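Local structure of glucosamine kinase (Streptacidiphilus jiangxiensis, 6HWJ) at residues A234-T239 with A330-A335; G266-R271 with V423-L428. The protein catalyses the magnesium-dependent transfer of phosphate from ATP to D-glucosamine, giving D-glucosamine 6-phosphate, and acts more weakly on glucose. All blocks are in the same frame, centred on the assembly; numbering follows the deposited sequence.

Contact 1 of 2, residues A234-T239 with A330-A335; sequences AARGRT and AARQPA
A polar surface contact joins the turn that leaves helix 212-234 to the loop entering strand 333-334, and it rests on one side chain, Arg332, whose guanidinium reaches Arg236, Gly237 and Thr239. The arginine runs extended from CG to NE, which carries its flat head across the gap to the backbone of the turn. Arg332 NH1 gives the stronger bond, to Thr239 OG1 at 2.8 Å, with the hydroxyl oxygen lying close to the guanidinium plane and the two side chains crossing at about a right angle. Thr239 offers that oxygen because OG1 stands beside its own backbone N, anti to the carbonyl carbon (chi1 -56°). Arg332 NH2 makes a weak, bent bond to Arg236 O at 3.0 Å. Water 1 accepts from Arg332 NH1 at 3.2 Å and donates weakly to Arg236 O. Over one face of the guanidinium sits the carbonyl oxygen of Gly237, 3.5 Å above its plane. The turn that presents these carbonyls is a type I beta turn from Ala234 to Gly237, closed by Gly237 N to Ala234 O at 2.9 Å; Gly237, with positive phi, is where the chain leaves helical geometry. Beyond it the chain enters strand 239-240, an outer strand of a small three-stranded antiparallel sheet; strand 333-334 is the other outer strand, and strand 293-295 runs between them. From beside one outer strand, Arg332 touches Leu294 of the central strand and reaches Thr239 on the other. The guanidinium groups of Arg236, which is poorly ordered, and Arg332 approach to 4.0 Å between Arg236 NH1 and Arg332 NH2, their planes 62° apart. Asp296, just past the central strand, forms salt bridges with both arginines and would offset the like charges.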
# COMPACT_ATOMS: atom_id res chain seq x y z
N ALA A 234 1.88 -15.79 2.89
CA ALA A 234 2.76 -16.86 2.45
C ALA A 234 2.01 -18.14 2.14
O ALA A 234 2.56 -19.03 1.47
CB ALA A 234 3.84 -17.14 3.50
N ALA A 235 0.76 -18.27 2.61
CA ALA A 235 -0.03 -19.45 2.29
C ALA A 235 -0.33 -19.57 0.80
O ALA A 235 -0.63 -20.67 0.33
CB ALA A 235 -1.35 -19.42 3.08
N ARG A 236 -0.26 -18.47 0.05
CA ARG A 236 -0.40 -18.53 -1.40
C ARG A 236 0.85 -19.09 -2.07
O ARG A 236 0.83 -19.32 -3.29
CB ARG A 236 -0.70 -17.15 -1.97
CG ARG A 236 -2.11 -16.64 -1.64
CD ARG A 236 -2.57 -15.55 -2.60
NE ARG A 236 -2.69 -16.03 -3.98
CZ ARG A 236 -1.78 -15.83 -4.93
NH1 ARG A 236 -0.67 -15.15 -4.68
NH2 ARG A 236 -1.99 -16.32 -6.15
N GLY A 237 1.91 -19.32 -1.33
CA GLY A 237 3.12 -19.92 -1.85
C GLY A 237 4.29 -18.96 -1.80
O GLY A 237 4.19 -17.82 -1.35
N ARG A 238 5.42 -19.46 -2.28
CA ARG A 238 6.65 -18.68 -2.28
C ARG A 238 7.43 -19.01 -3.54
O ARG A 238 7.19 -20.04 -4.18
CB ARG A 238 7.49 -18.97 -1.04
CG ARG A 238 7.97 -20.42 -0.99
CD ARG A 238 8.62 -20.74 0.34
NE ARG A 238 7.72 -20.46 1.46
CZ ARG A 238 8.03 -20.67 2.73
NH1 ARG A 238 9.21 -21.17 3.06
NH2 ARG A 238 7.14 -20.39 3.68
N THR A 239 8.37 -18.13 -3.88
CA THR A 239 9.22 -18.29 -5.07
C THR A 239 10.66 -18.01 -4.67
O THR A 239 10.95 -16.92 -4.15
CB THR A 239 8.77 -17.35 -6.19
OG1 THR A 239 7.39 -17.57 -6.50
CG2 THR A 239 9.61 -17.57 -7.42
N ALA A 330 2.79 -6.07 -8.35
CA ALA A 330 2.21 -7.32 -7.88
C ALA A 330 3.26 -8.40 -7.63
O ALA A 330 2.93 -9.44 -7.05
CB ALA A 330 1.19 -7.83 -8.89
N ALA A 331 4.50 -8.18 -8.06
CA ALA A 331 5.51 -9.23 -7.96
C ALA A 331 5.82 -9.55 -6.50
O ALA A 331 5.72 -8.70 -5.60
CB ALA A 331 6.79 -8.79 -8.67
N ARG A 332 6.20 -10.81 -6.27
CA ARG A 332 6.63 -11.24 -4.95
C ARG A 332 7.99 -10.64 -4.60
O ARG A 332 8.82 -10.39 -5.47
CB ARG A 332 6.70 -12.75 -4.89
CG ARG A 332 5.36 -13.41 -5.07
CD ARG A 332 5.46 -14.92 -5.02
NE ARG A 332 4.16 -15.54 -4.75
CZ ARG A 332 3.91 -16.84 -4.85
NH1 ARG A 332 4.87 -17.67 -5.22
NH2 ARG A 332 2.71 -17.31 -4.58
N GLN A 333 8.19 -10.41 -3.30
CA GLN A 333 9.39 -9.79 -2.76
C GLN A 333 9.77 -10.52 -1.47
O GLN A 333 8.95 -11.28 -0.93
CB GLN A 333 9.17 -8.31 -2.47
CG GLN A 333 8.67 -7.47 -3.66
CD GLN A 333 9.74 -7.25 -4.71
OE1 GLN A 333 10.89 -7.63 -4.52
NE2 GLN A 333 9.37 -6.63 -5.83
N PRO A 334 10.96 -10.28 -0.92
CA PRO A 334 11.28 -10.85 0.40
C PRO A 334 10.39 -10.24 1.48
O PRO A 334 10.14 -9.04 1.49
CB PRO A 334 12.75 -10.46 0.63
CG PRO A 334 13.24 -10.00 -0.71
CD PRO A 334 12.05 -9.43 -1.42
N ALA A 335 9.95 -11.08 2.41
CA ALA A 335 9.23 -10.59 3.58
C ALA A 335 10.05 -9.57 4.35
O ALA A 335 9.50 -8.61 4.91
CB ALA A 335 8.83 -11.75 4.49
O HOH W 1 3.12 -20.26 -5.75

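Contact 2 of 2, residues G266-R271 with V423-L428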
# COMPACT_ATOMS: atom_id res chain seq x y z
N GLY A 266 25.24 19.85 0.98
CA GLY A 266 25.62 20.22 2.32
C GLY A 266 26.30 19.12 3.12
O GLY A 266 26.83 18.13 2.58
N ALA A 267 26.28 19.31 4.45
CA ALA A 267 26.98 18.38 5.34
C ALA A 267 26.43 16.97 5.21
O ALA A 267 27.19 16.00 5.14
CB ALA A 267 26.87 18.87 6.78
N GLU A 268 25.09 16.83 5.15
CA GLU A 268 24.50 15.52 4.92
C GLU A 268 25.07 14.87 3.67
O GLU A 268 25.36 13.67 3.65
CB GLU A 268 22.97 15.65 4.82
CG GLU A 268 22.28 15.98 6.14
CD GLU A 268 22.36 17.45 6.51
OE1 GLU A 268 22.83 18.26 5.68
OE2 GLU A 268 21.94 17.81 7.62
N GLY A 269 25.26 15.66 2.60
CA GLY A 269 25.82 15.11 1.38
C GLY A 269 27.25 14.64 1.55
O GLY A 269 27.65 13.62 0.98
N GLU A 270 28.05 15.39 2.32
CA GLU A 270 29.43 14.98 2.55
C GLU A 270 29.49 13.67 3.33
O GLU A 270 30.29 12.79 3.01
CB GLU A 270 30.20 16.08 3.28
CG GLU A 270 30.33 17.37 2.48
CD GLU A 270 31.25 18.38 3.15
OE1 GLU A 270 32.33 17.97 3.63
OE2 GLU A 270 30.89 19.58 3.20
N ARG A 271 28.67 13.52 4.36
CA ARG A 271 28.66 12.29 5.14
C ARG A 271 28.17 11.11 4.30
O ARG A 271 28.75 10.02 4.37
CB ARG A 271 27.80 12.45 6.40
CG ARG A 271 28.48 13.29 7.48
CD ARG A 271 27.76 13.21 8.81
NE ARG A 271 26.48 13.92 8.79
CZ ARG A 271 26.35 15.23 9.01
NH1 ARG A 271 27.40 15.98 9.25
NH2 ARG A 271 25.14 15.78 8.99
N VAL A 423 16.58 13.01 8.39
CA VAL A 423 16.04 11.73 8.84
C VAL A 423 17.02 10.61 8.48
O VAL A 423 17.51 9.92 9.39
CB VAL A 423 14.64 11.49 8.27
CG1 VAL A 423 14.10 10.11 8.64
CG2 VAL A 423 13.67 12.56 8.81
N PRO A 424 17.37 10.40 7.20
CA PRO A 424 18.34 9.33 6.91
C PRO A 424 19.72 9.64 7.45
O PRO A 424 20.46 8.70 7.80
CB PRO A 424 18.33 9.24 5.37
CG PRO A 424 17.86 10.59 4.92
CD PRO A 424 16.83 11.01 5.96
N ASP A 425 20.11 10.92 7.53
CA ASP A 425 21.40 11.25 8.10
C ASP A 425 21.52 10.76 9.54
O ASP A 425 22.50 10.10 9.91
CB ASP A 425 21.63 12.76 8.02
CG ASP A 425 22.98 13.18 8.59
OD1 ASP A 425 24.01 12.74 8.05
OD2 ASP A 425 23.00 13.96 9.58
N LEU A 426 20.52 11.06 10.36
CA LEU A 426 20.58 10.64 11.76
C LEU A 426 20.33 9.14 11.89
O LEU A 426 20.96 8.48 12.72
CB LEU A 426 19.58 11.44 12.59
CG LEU A 426 19.87 12.95 12.62
CD1 LEU A 426 18.79 13.72 13.37
CD2 LEU A 426 21.25 13.25 13.22
N SER A 427 19.44 8.58 11.07
CA SER A 427 19.20 7.14 11.10
C SER A 427 20.48 6.38 10.79
O SER A 427 20.88 5.47 11.53
CB SER A 427 18.11 6.77 10.09
OG SER A 427 16.94 7.50 10.32
N LEU A 428 21.15 6.73 9.68
CA LEU A 428 22.36 6.03 9.28
C LEU A 428 23.50 6.28 10.25
O LEU A 428 24.36 5.41 10.44
CB LEU A 428 22.80 6.44 7.87
CG LEU A 428 21.96 5.88 6.73
CD1 LEU A 428 22.31 6.57 5.43
CD2 LEU A 428 22.15 4.37 6.60
O HOH W 2 23.65 12.32 5.57
O HOH W 3 21.32 15.77 10.02
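Arg271 and Asp425 form a two-pronged salt bridge between the N-terminal parts of helix 266-284 and helix 422-431. The arginine grips side-on: NE bonds to Asp425 OD1 at 2.8 Å, nearly straight at 168° and on the syn lone pair of OD1, while NH2 bonds to Asp425 OD2 at 2.9 Å. This second bond is more bent (146°), and it meets OD2 from above the carboxylate plane; the two flat groups are turned 42° apart. A bend at chi3 swings the guanidinium back over its own helix, where the carbonyl oxygen of Ala267 lies over one face. With CG anti to its backbone N, Asp425 meets the arginine crosswise, the two side chains at about a right angle.

Two waters extend the polar network. Water 2 donates to Asp425 OD1 and to the backbone Glu268 O, and water 3 to Asp425 OD2 and Glu268 OE2, although both sit doubtfully close to Asp425. The double arginine grip probably favours the charged form of Asp425 despite the carboxylate of Glu268 nearby.

Nonpolar contact is slight: Glu268 CG packs on Asp425 CB at 3.8 Å, and Trp275, further along helix 266-284, touches Asp425 and Leu428. The neighbouring Pro424 rests on Glu409, which binds D-glucosamine; the interhelical salt bridge itself lies further from the sugar site, the Asp425 side chain about 9 Å from that of Glu409.

Overall arrangement
The two contacts lie far apart in the helix-rich C-terminal part of the chain, their centres 33 Å from each other and their nearest atoms about 18 Å apart. Along the sequence they alternate: 234-239, 266-271, 330-335, then 423-428. Contact 1 sits at the small three-stranded sheet, away from the annotated sites, whereas contact 2 joins two helices near the sugar-binding Glu409. Helix 335-356 begins in segment 330-335 of contact 1, and further along its His348 and Arg351 pack against segment 423-428 of contact 2, giving the two regions a common structural element. The contacts thus interleave in sequence, each joining pieces 90 or more residues apart within the same C-terminal part.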